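Local coordinates for protein VIN1 (Oscarella pearsei, PDB 6BFI) that binds actin filaments and may play a role in cell-cell adhesion, as a sponge member of the vinculin/alpha-catenin family, at residues 305-318 / 360-374. Residues are numbered along the deposited sequence; the frame is centred on the assembly and turned at random.
Sequences VAALAATDETRAKL and LEQEIRKALAERVAT
Arg371 reaches the loop after helix 289-306 and donates from NH1 to the backbone O of Leu308 at 2.8 Å. The oxygen lies in the guanidinium plane and is met in its carbonyl plane, on a lone pair. Bends at chi2 (-74°) and chi3 (-65°) fold the arginine chain back to this carbonyl. Its other nitrogens are also taken: NE forms a salt bridge with Asp375, and NH2 makes a hydrogen bond with Thr420 OG1. With an alanine here, the Leu308 carbonyl, the Asp375 carboxylate and the Thr420 hydroxyl would probably all lose this partner.

One water joins the loop to the helix. It accepts from Ala310 N at 2.7 Å and donates to Ala367 O and Glu370 OE1. Glu370 stretches toward the start of helix 312-338. Its OE1 lies 3.1 Å from Thr314 OG1, whose proton could go instead to Thr311 O. The N-cap residue Thr311 adds a weak bond from OG1 to Glu370 OE2.

Farther along, Leu318 is a knob in the hole formed by Leu360, Glu363, Ile364 and Ala367. Its CD1 lies 3.9 Å from Ala367 CB. Val305 CG1 meets Leu368 CD1 at 3.7 Å.

The segments 312-318 and 360-374 run nearly antiparallel, at 163°. They belong to helices 312-338 and 344-375 of an all-helical vinculin-family fold. Helix 399-427 packs on Val305, Leu308 and Leu368, while helix 496-519 touches Glu370.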
loop_
_atom_site.group_PDB
_atom_site.type_symbol
_atom_site.label_atom_id
_atom_site.label_comp_id
_atom_site.label_asym_id
_atom_site.label_seq_id
_atom_site.Cartn_x
_atom_site.Cartn_y
_atom_site.Cartn_z
ATOM N N VAL A 305 -2.806 22.073 -7.545
ATOM C CA VAL A 305 -2.102 22.270 -6.282
ATOM C C VAL A 305 -2.086 23.745 -5.898
ATOM O O VAL A 305 -2.143 24.085 -4.708
ATOM C CB VAL A 305 -0.680 21.687 -6.370
ATOM C CG1 VAL A 305 0.091 21.947 -5.085
ATOM C CG2 VAL A 305 -0.740 20.192 -6.660
ATOM N N ALA A 306 -2.025 24.644 -6.886
ATOM C CA ALA A 306 -2.040 26.073 -6.587
ATOM C C ALA A 306 -3.332 26.480 -5.887
ATOM O O ALA A 306 -3.318 27.322 -4.981
ATOM C CB ALA A 306 -1.850 26.882 -7.871
ATOM N N ALA A 307 -4.460 25.891 -6.290
ATOM C CA ALA A 307 -5.728 26.229 -5.653
ATOM C C ALA A 307 -5.788 25.784 -4.195
ATOM O O ALA A 307 -6.641 26.273 -3.447
ATOM C CB ALA A 307 -6.890 25.618 -6.435
ATOM N N LEU A 308 -4.901 24.880 -3.773
ATOM C CA LEU A 308 -4.871 24.378 -2.405
ATOM C C LEU A 308 -3.622 24.820 -1.650
ATOM O O LEU A 308 -3.272 24.215 -0.632
ATOM C CB LEU A 308 -4.970 22.851 -2.399
ATOM C CG LEU A 308 -6.240 22.239 -2.990
ATOM C CD1 LEU A 308 -6.129 20.722 -3.043
ATOM C CD2 LEU A 308 -7.457 22.667 -2.189
ATOM N N ALA A 309 -2.942 25.860 -2.124
ATOM C CA ALA A 309 -1.700 26.289 -1.500
ATOM C C ALA A 309 -1.963 26.909 -0.131
ATOM O O ALA A 309 -3.042 27.441 0.141
ATOM C CB ALA A 309 -0.966 27.285 -2.398
ATOM N N ALA A 310 -0.950 26.836 0.736
ATOM C CA ALA A 310 -1.089 27.364 2.088
ATOM C C ALA A 310 -1.130 28.888 2.106
ATOM O O ALA A 310 -1.833 29.476 2.935
ATOM C CB ALA A 310 0.051 26.856 2.971
ATOM N N THR A 311 -0.386 29.540 1.214
ATOM C CA THR A 311 -0.350 30.994 1.140
ATOM C C THR A 311 -0.574 31.443 -0.297
ATOM O O THR A 311 -0.374 30.685 -1.249
ATOM C CB THR A 311 0.982 31.566 1.655
ATOM O OG1 THR A 311 2.061 31.082 0.846
ATOM C CG2 THR A 311 1.216 31.164 3.105
ATOM N N ASP A 312 -0.996 32.702 -0.441
ATOM C CA ASP A 312 -1.212 33.273 -1.765
ATOM C C ASP A 312 0.088 33.445 -2.540
ATOM O O ASP A 312 0.048 33.587 -3.768
ATOM C CB ASP A 312 -1.929 34.617 -1.647
ATOM C CG ASP A 312 -3.373 34.472 -1.209
ATOM O OD1 ASP A 312 -4.274 34.668 -2.052
ATOM O OD2 ASP A 312 -3.609 34.155 -0.024
ATOM N N GLU A 313 1.232 33.435 -1.856
ATOM C CA GLU A 313 2.507 33.578 -2.549
ATOM C C GLU A 313 2.832 32.333 -3.364
ATOM O O GLU A 313 3.171 32.428 -4.549
ATOM C CB GLU A 313 3.617 33.880 -1.542
ATOM C CG GLU A 313 3.363 35.136 -0.730
ATOM C CD GLU A 313 4.606 35.647 -0.031
ATOM O OE1 GLU A 313 5.471 34.821 0.332
ATOM O OE2 GLU A 313 4.721 36.879 0.147
ATOM N N THR A 314 2.730 31.153 -2.747
ATOM C CA THR A 314 2.948 29.919 -3.497
ATOM C C THR A 314 1.846 29.689 -4.522
ATOM O O THR A 314 2.092 29.075 -5.566
ATOM C CB THR A 314 3.049 28.728 -2.544
ATOM O OG1 THR A 314 1.910 28.713 -1.674
ATOM C CG2 THR A 314 4.319 28.823 -1.711
ATOM N N ARG A 315 0.634 30.170 -4.244
ATOM C CA ARG A 315 -0.446 30.093 -5.221
ATOM C C ARG A 315 -0.099 30.885 -6.477
ATOM O O ARG A 315 -0.091 30.346 -7.591
ATOM C CB ARG A 315 -1.740 30.605 -4.587
ATOM C CG ARG A 315 -2.980 30.511 -5.456
ATOM C CD ARG A 315 -4.208 30.854 -4.625
ATOM N NE ARG A 315 -5.464 30.553 -5.305
ATOM C CZ ARG A 315 -6.645 30.518 -4.696
ATOM N NH1 ARG A 315 -6.729 30.756 -3.394
ATOM N NH2 ARG A 315 -7.744 30.237 -5.385
ATOM N N ALA A 316 0.207 32.175 -6.307
ATOM C CA ALA A 316 0.538 33.019 -7.450
ATOM C C ALA A 316 1.826 32.573 -8.131
ATOM O O ALA A 316 1.999 32.798 -9.333
ATOM C CB ALA A 316 0.647 34.478 -7.007
ATOM N N LYS A 317 2.738 31.944 -7.385
ATOM C CA LYS A 317 3.977 31.456 -7.982
ATOM C C LYS A 317 3.722 30.227 -8.847
ATOM O O LYS A 317 4.212 30.137 -9.980
ATOM C CB LYS A 317 4.997 31.148 -6.884
ATOM C CG LYS A 317 6.379 30.775 -7.396
ATOM C CD LYS A 317 7.390 30.739 -6.260
ATOM C CE LYS A 317 8.806 30.563 -6.783
ATOM N NZ LYS A 317 9.196 31.652 -7.720
ATOM N N LEU A 318 2.955 29.266 -8.323
ATOM C CA LEU A 318 2.590 28.094 -9.114
ATOM C C LEU A 318 1.812 28.496 -10.361
ATOM O O LEU A 318 2.051 27.961 -11.451
ATOM C CB LEU A 318 1.778 27.118 -8.264
ATOM C CG LEU A 318 2.560 26.282 -7.250
ATOM C CD1 LEU A 318 1.624 25.640 -6.234
ATOM C CD2 LEU A 318 3.374 25.221 -7.974
ATOM N N LEU A 360 8.526 23.368 -11.921
ATOM C CA LEU A 360 7.133 23.299 -11.492
ATOM C C LEU A 360 6.913 22.132 -10.539
ATOM O O LEU A 360 6.231 22.275 -9.515
ATOM C CB LEU A 360 6.208 23.187 -12.704
ATOM C CG LEU A 360 4.723 22.978 -12.397
ATOM C CD1 LEU A 360 4.185 24.099 -11.516
ATOM C CD2 LEU A 360 3.917 22.874 -13.679
ATOM N N GLU A 361 7.485 20.966 -10.858
ATOM C CA GLU A 361 7.408 19.831 -9.943
ATOM C C GLU A 361 7.997 20.181 -8.580
ATOM O O GLU A 361 7.402 19.876 -7.534
ATOM C CB GLU A 361 8.128 18.628 -10.552
ATOM C CG GLU A 361 8.169 17.395 -9.670
ATOM C CD GLU A 361 8.912 16.238 -10.317
ATOM O OE1 GLU A 361 9.360 16.388 -11.474
ATOM O OE2 GLU A 361 9.046 15.178 -9.669
ATOM N N GLN A 362 9.157 20.841 -8.574
ATOM C CA GLN A 362 9.798 21.191 -7.310
ATOM C C GLN A 362 8.943 22.163 -6.507
ATOM O O GLN A 362 8.848 22.047 -5.280
ATOM C CB GLN A 362 11.186 21.778 -7.562
ATOM C CG GLN A 362 12.007 21.976 -6.294
ATOM C CD GLN A 362 12.243 20.675 -5.543
ATOM O OE1 GLN A 362 12.345 19.606 -6.144
ATOM N NE2 GLN A 362 12.325 20.761 -4.221
ATOM N N GLU A 363 8.308 23.127 -7.181
ATOM C CA GLU A 363 7.452 24.067 -6.464
ATOM C C GLU A 363 6.185 23.392 -5.951
ATOM O O GLU A 363 5.631 23.815 -4.930
ATOM C CB GLU A 363 7.101 25.255 -7.360
ATOM C CG GLU A 363 7.420 26.619 -6.750
ATOM C CD GLU A 363 8.909 26.835 -6.517
ATOM O OE1 GLU A 363 9.443 26.330 -5.505
ATOM O OE2 GLU A 363 9.550 27.510 -7.350
ATOM N N ILE A 364 5.709 22.353 -6.642
ATOM C CA ILE A 364 4.595 21.567 -6.120
ATOM C C ILE A 364 5.005 20.876 -4.825
ATOM O O ILE A 364 4.278 20.906 -3.820
ATOM C CB ILE A 364 4.109 20.558 -7.175
ATOM C CG1 ILE A 364 3.365 21.286 -8.295
ATOM C CG2 ILE A 364 3.228 19.498 -6.539
ATOM C CD1 ILE A 364 2.862 20.367 -9.387
ATOM N N ARG A 365 6.190 20.255 -4.825
ATOM C CA ARG A 365 6.697 19.660 -3.592
ATOM C C ARG A 365 6.834 20.704 -2.488
ATOM O O ARG A 365 6.509 20.435 -1.323
ATOM C CB ARG A 365 8.036 18.972 -3.852
ATOM C CG ARG A 365 7.920 17.704 -4.673
ATOM C CD ARG A 365 9.125 16.807 -4.471
ATOM N NE ARG A 365 10.316 17.333 -5.128
ATOM C CZ ARG A 365 10.681 17.018 -6.366
ATOM N NH1 ARG A 365 9.944 16.178 -7.082
ATOM N NH2 ARG A 365 11.781 17.541 -6.890
ATOM N N LYS A 366 7.302 21.905 -2.836
ATOM C CA LYS A 366 7.445 22.958 -1.834
ATOM C C LYS A 366 6.087 23.382 -1.285
ATOM O O LYS A 366 5.958 23.669 -0.088
ATOM C CB LYS A 366 8.187 24.153 -2.435
ATOM C CG LYS A 366 8.690 25.155 -1.404
ATOM C CD LYS A 366 9.808 26.021 -1.976
ATOM C CE LYS A 366 10.571 26.744 -0.873
ATOM N NZ LYS A 366 11.812 27.405 -1.377
ATOM N N ALA A 367 5.063 23.418 -2.138
ATOM C CA ALA A 367 3.731 23.794 -1.676
ATOM C C ALA A 367 3.168 22.750 -0.722
ATOM O O ALA A 367 2.570 23.099 0.305
ATOM C CB ALA A 367 2.797 23.998 -2.867
ATOM N N LEU A 368 3.354 21.465 -1.037
ATOM C CA LEU A 368 2.891 20.426 -0.120
ATOM C C LEU A 368 3.638 20.488 1.208
ATOM O O LEU A 368 3.028 20.382 2.281
ATOM C CB LEU A 368 3.039 19.045 -0.760
ATOM C CG LEU A 368 1.793 18.520 -1.477
ATOM C CD1 LEU A 368 1.377 19.454 -2.605
ATOM C CD2 LEU A 368 2.028 17.108 -1.995
ATOM N N ALA A 369 4.961 20.671 1.156
ATOM C CA ALA A 369 5.729 20.821 2.387
ATOM C C ALA A 369 5.281 22.040 3.181
ATOM O O ALA A 369 5.363 22.043 4.415
ATOM C CB ALA A 369 7.221 20.910 2.073
ATOM N N GLU A 370 4.799 23.082 2.497
ATOM C CA GLU A 370 4.309 24.263 3.199
ATOM C C GLU A 370 2.972 23.985 3.876
ATOM O O GLU A 370 2.756 24.386 5.027
ATOM C CB GLU A 370 4.191 25.438 2.228
ATOM C CG GLU A 370 4.302 26.801 2.890
ATOM C CD GLU A 370 3.973 27.940 1.946
ATOM O OE1 GLU A 370 3.146 27.736 1.032
ATOM O OE2 GLU A 370 4.541 29.040 2.117
ATOM N N ARG A 371 2.063 23.298 3.176
ATOM C CA ARG A 371 0.813 22.877 3.802
ATOM C C ARG A 371 1.080 22.043 5.047
ATOM O O ARG A 371 0.426 22.229 6.080
ATOM C CB ARG A 371 -0.040 22.088 2.809
ATOM C CG ARG A 371 -0.962 22.945 1.953
ATOM C CD ARG A 371 -2.150 23.464 2.751
ATOM N NE ARG A 371 -3.028 22.385 3.193
ATOM C CZ ARG A 371 -4.049 21.908 2.487
ATOM N NH1 ARG A 371 -4.328 22.420 1.293
ATOM N NH2 ARG A 371 -4.793 20.921 2.971
ATOM N N VAL A 372 2.045 21.124 4.972
ATOM C CA VAL A 372 2.370 20.316 6.143
ATOM C C VAL A 372 2.958 21.186 7.250
ATOM O O VAL A 372 2.605 21.037 8.427
ATOM C CB VAL A 372 3.315 19.169 5.754
ATOM C CG1 VAL A 372 3.780 18.418 6.990
ATOM C CG2 VAL A 372 2.615 18.236 4.788
ATOM N N ALA A 373 3.853 22.112 6.893
ATOM C CA ALA A 373 4.448 22.989 7.896
ATOM C C ALA A 373 3.399 23.838 8.603
ATOM O O ALA A 373 3.568 24.181 9.778
ATOM C CB ALA A 373 5.506 23.885 7.255
ATOM N N THR A 374 2.310 24.182 7.912
ATOM C CA THR A 374 1.285 25.018 8.526
ATOM C C THR A 374 0.304 24.195 9.352
ATOM O O THR A 374 -0.005 24.544 10.498
ATOM C CB THR A 374 0.537 25.804 7.451
ATOM O OG1 THR A 374 1.460 26.637 6.739
ATOM C CG2 THR A 374 -0.543 26.673 8.084
HETATM O O HOH W 1 1.378 25.560 0.083
#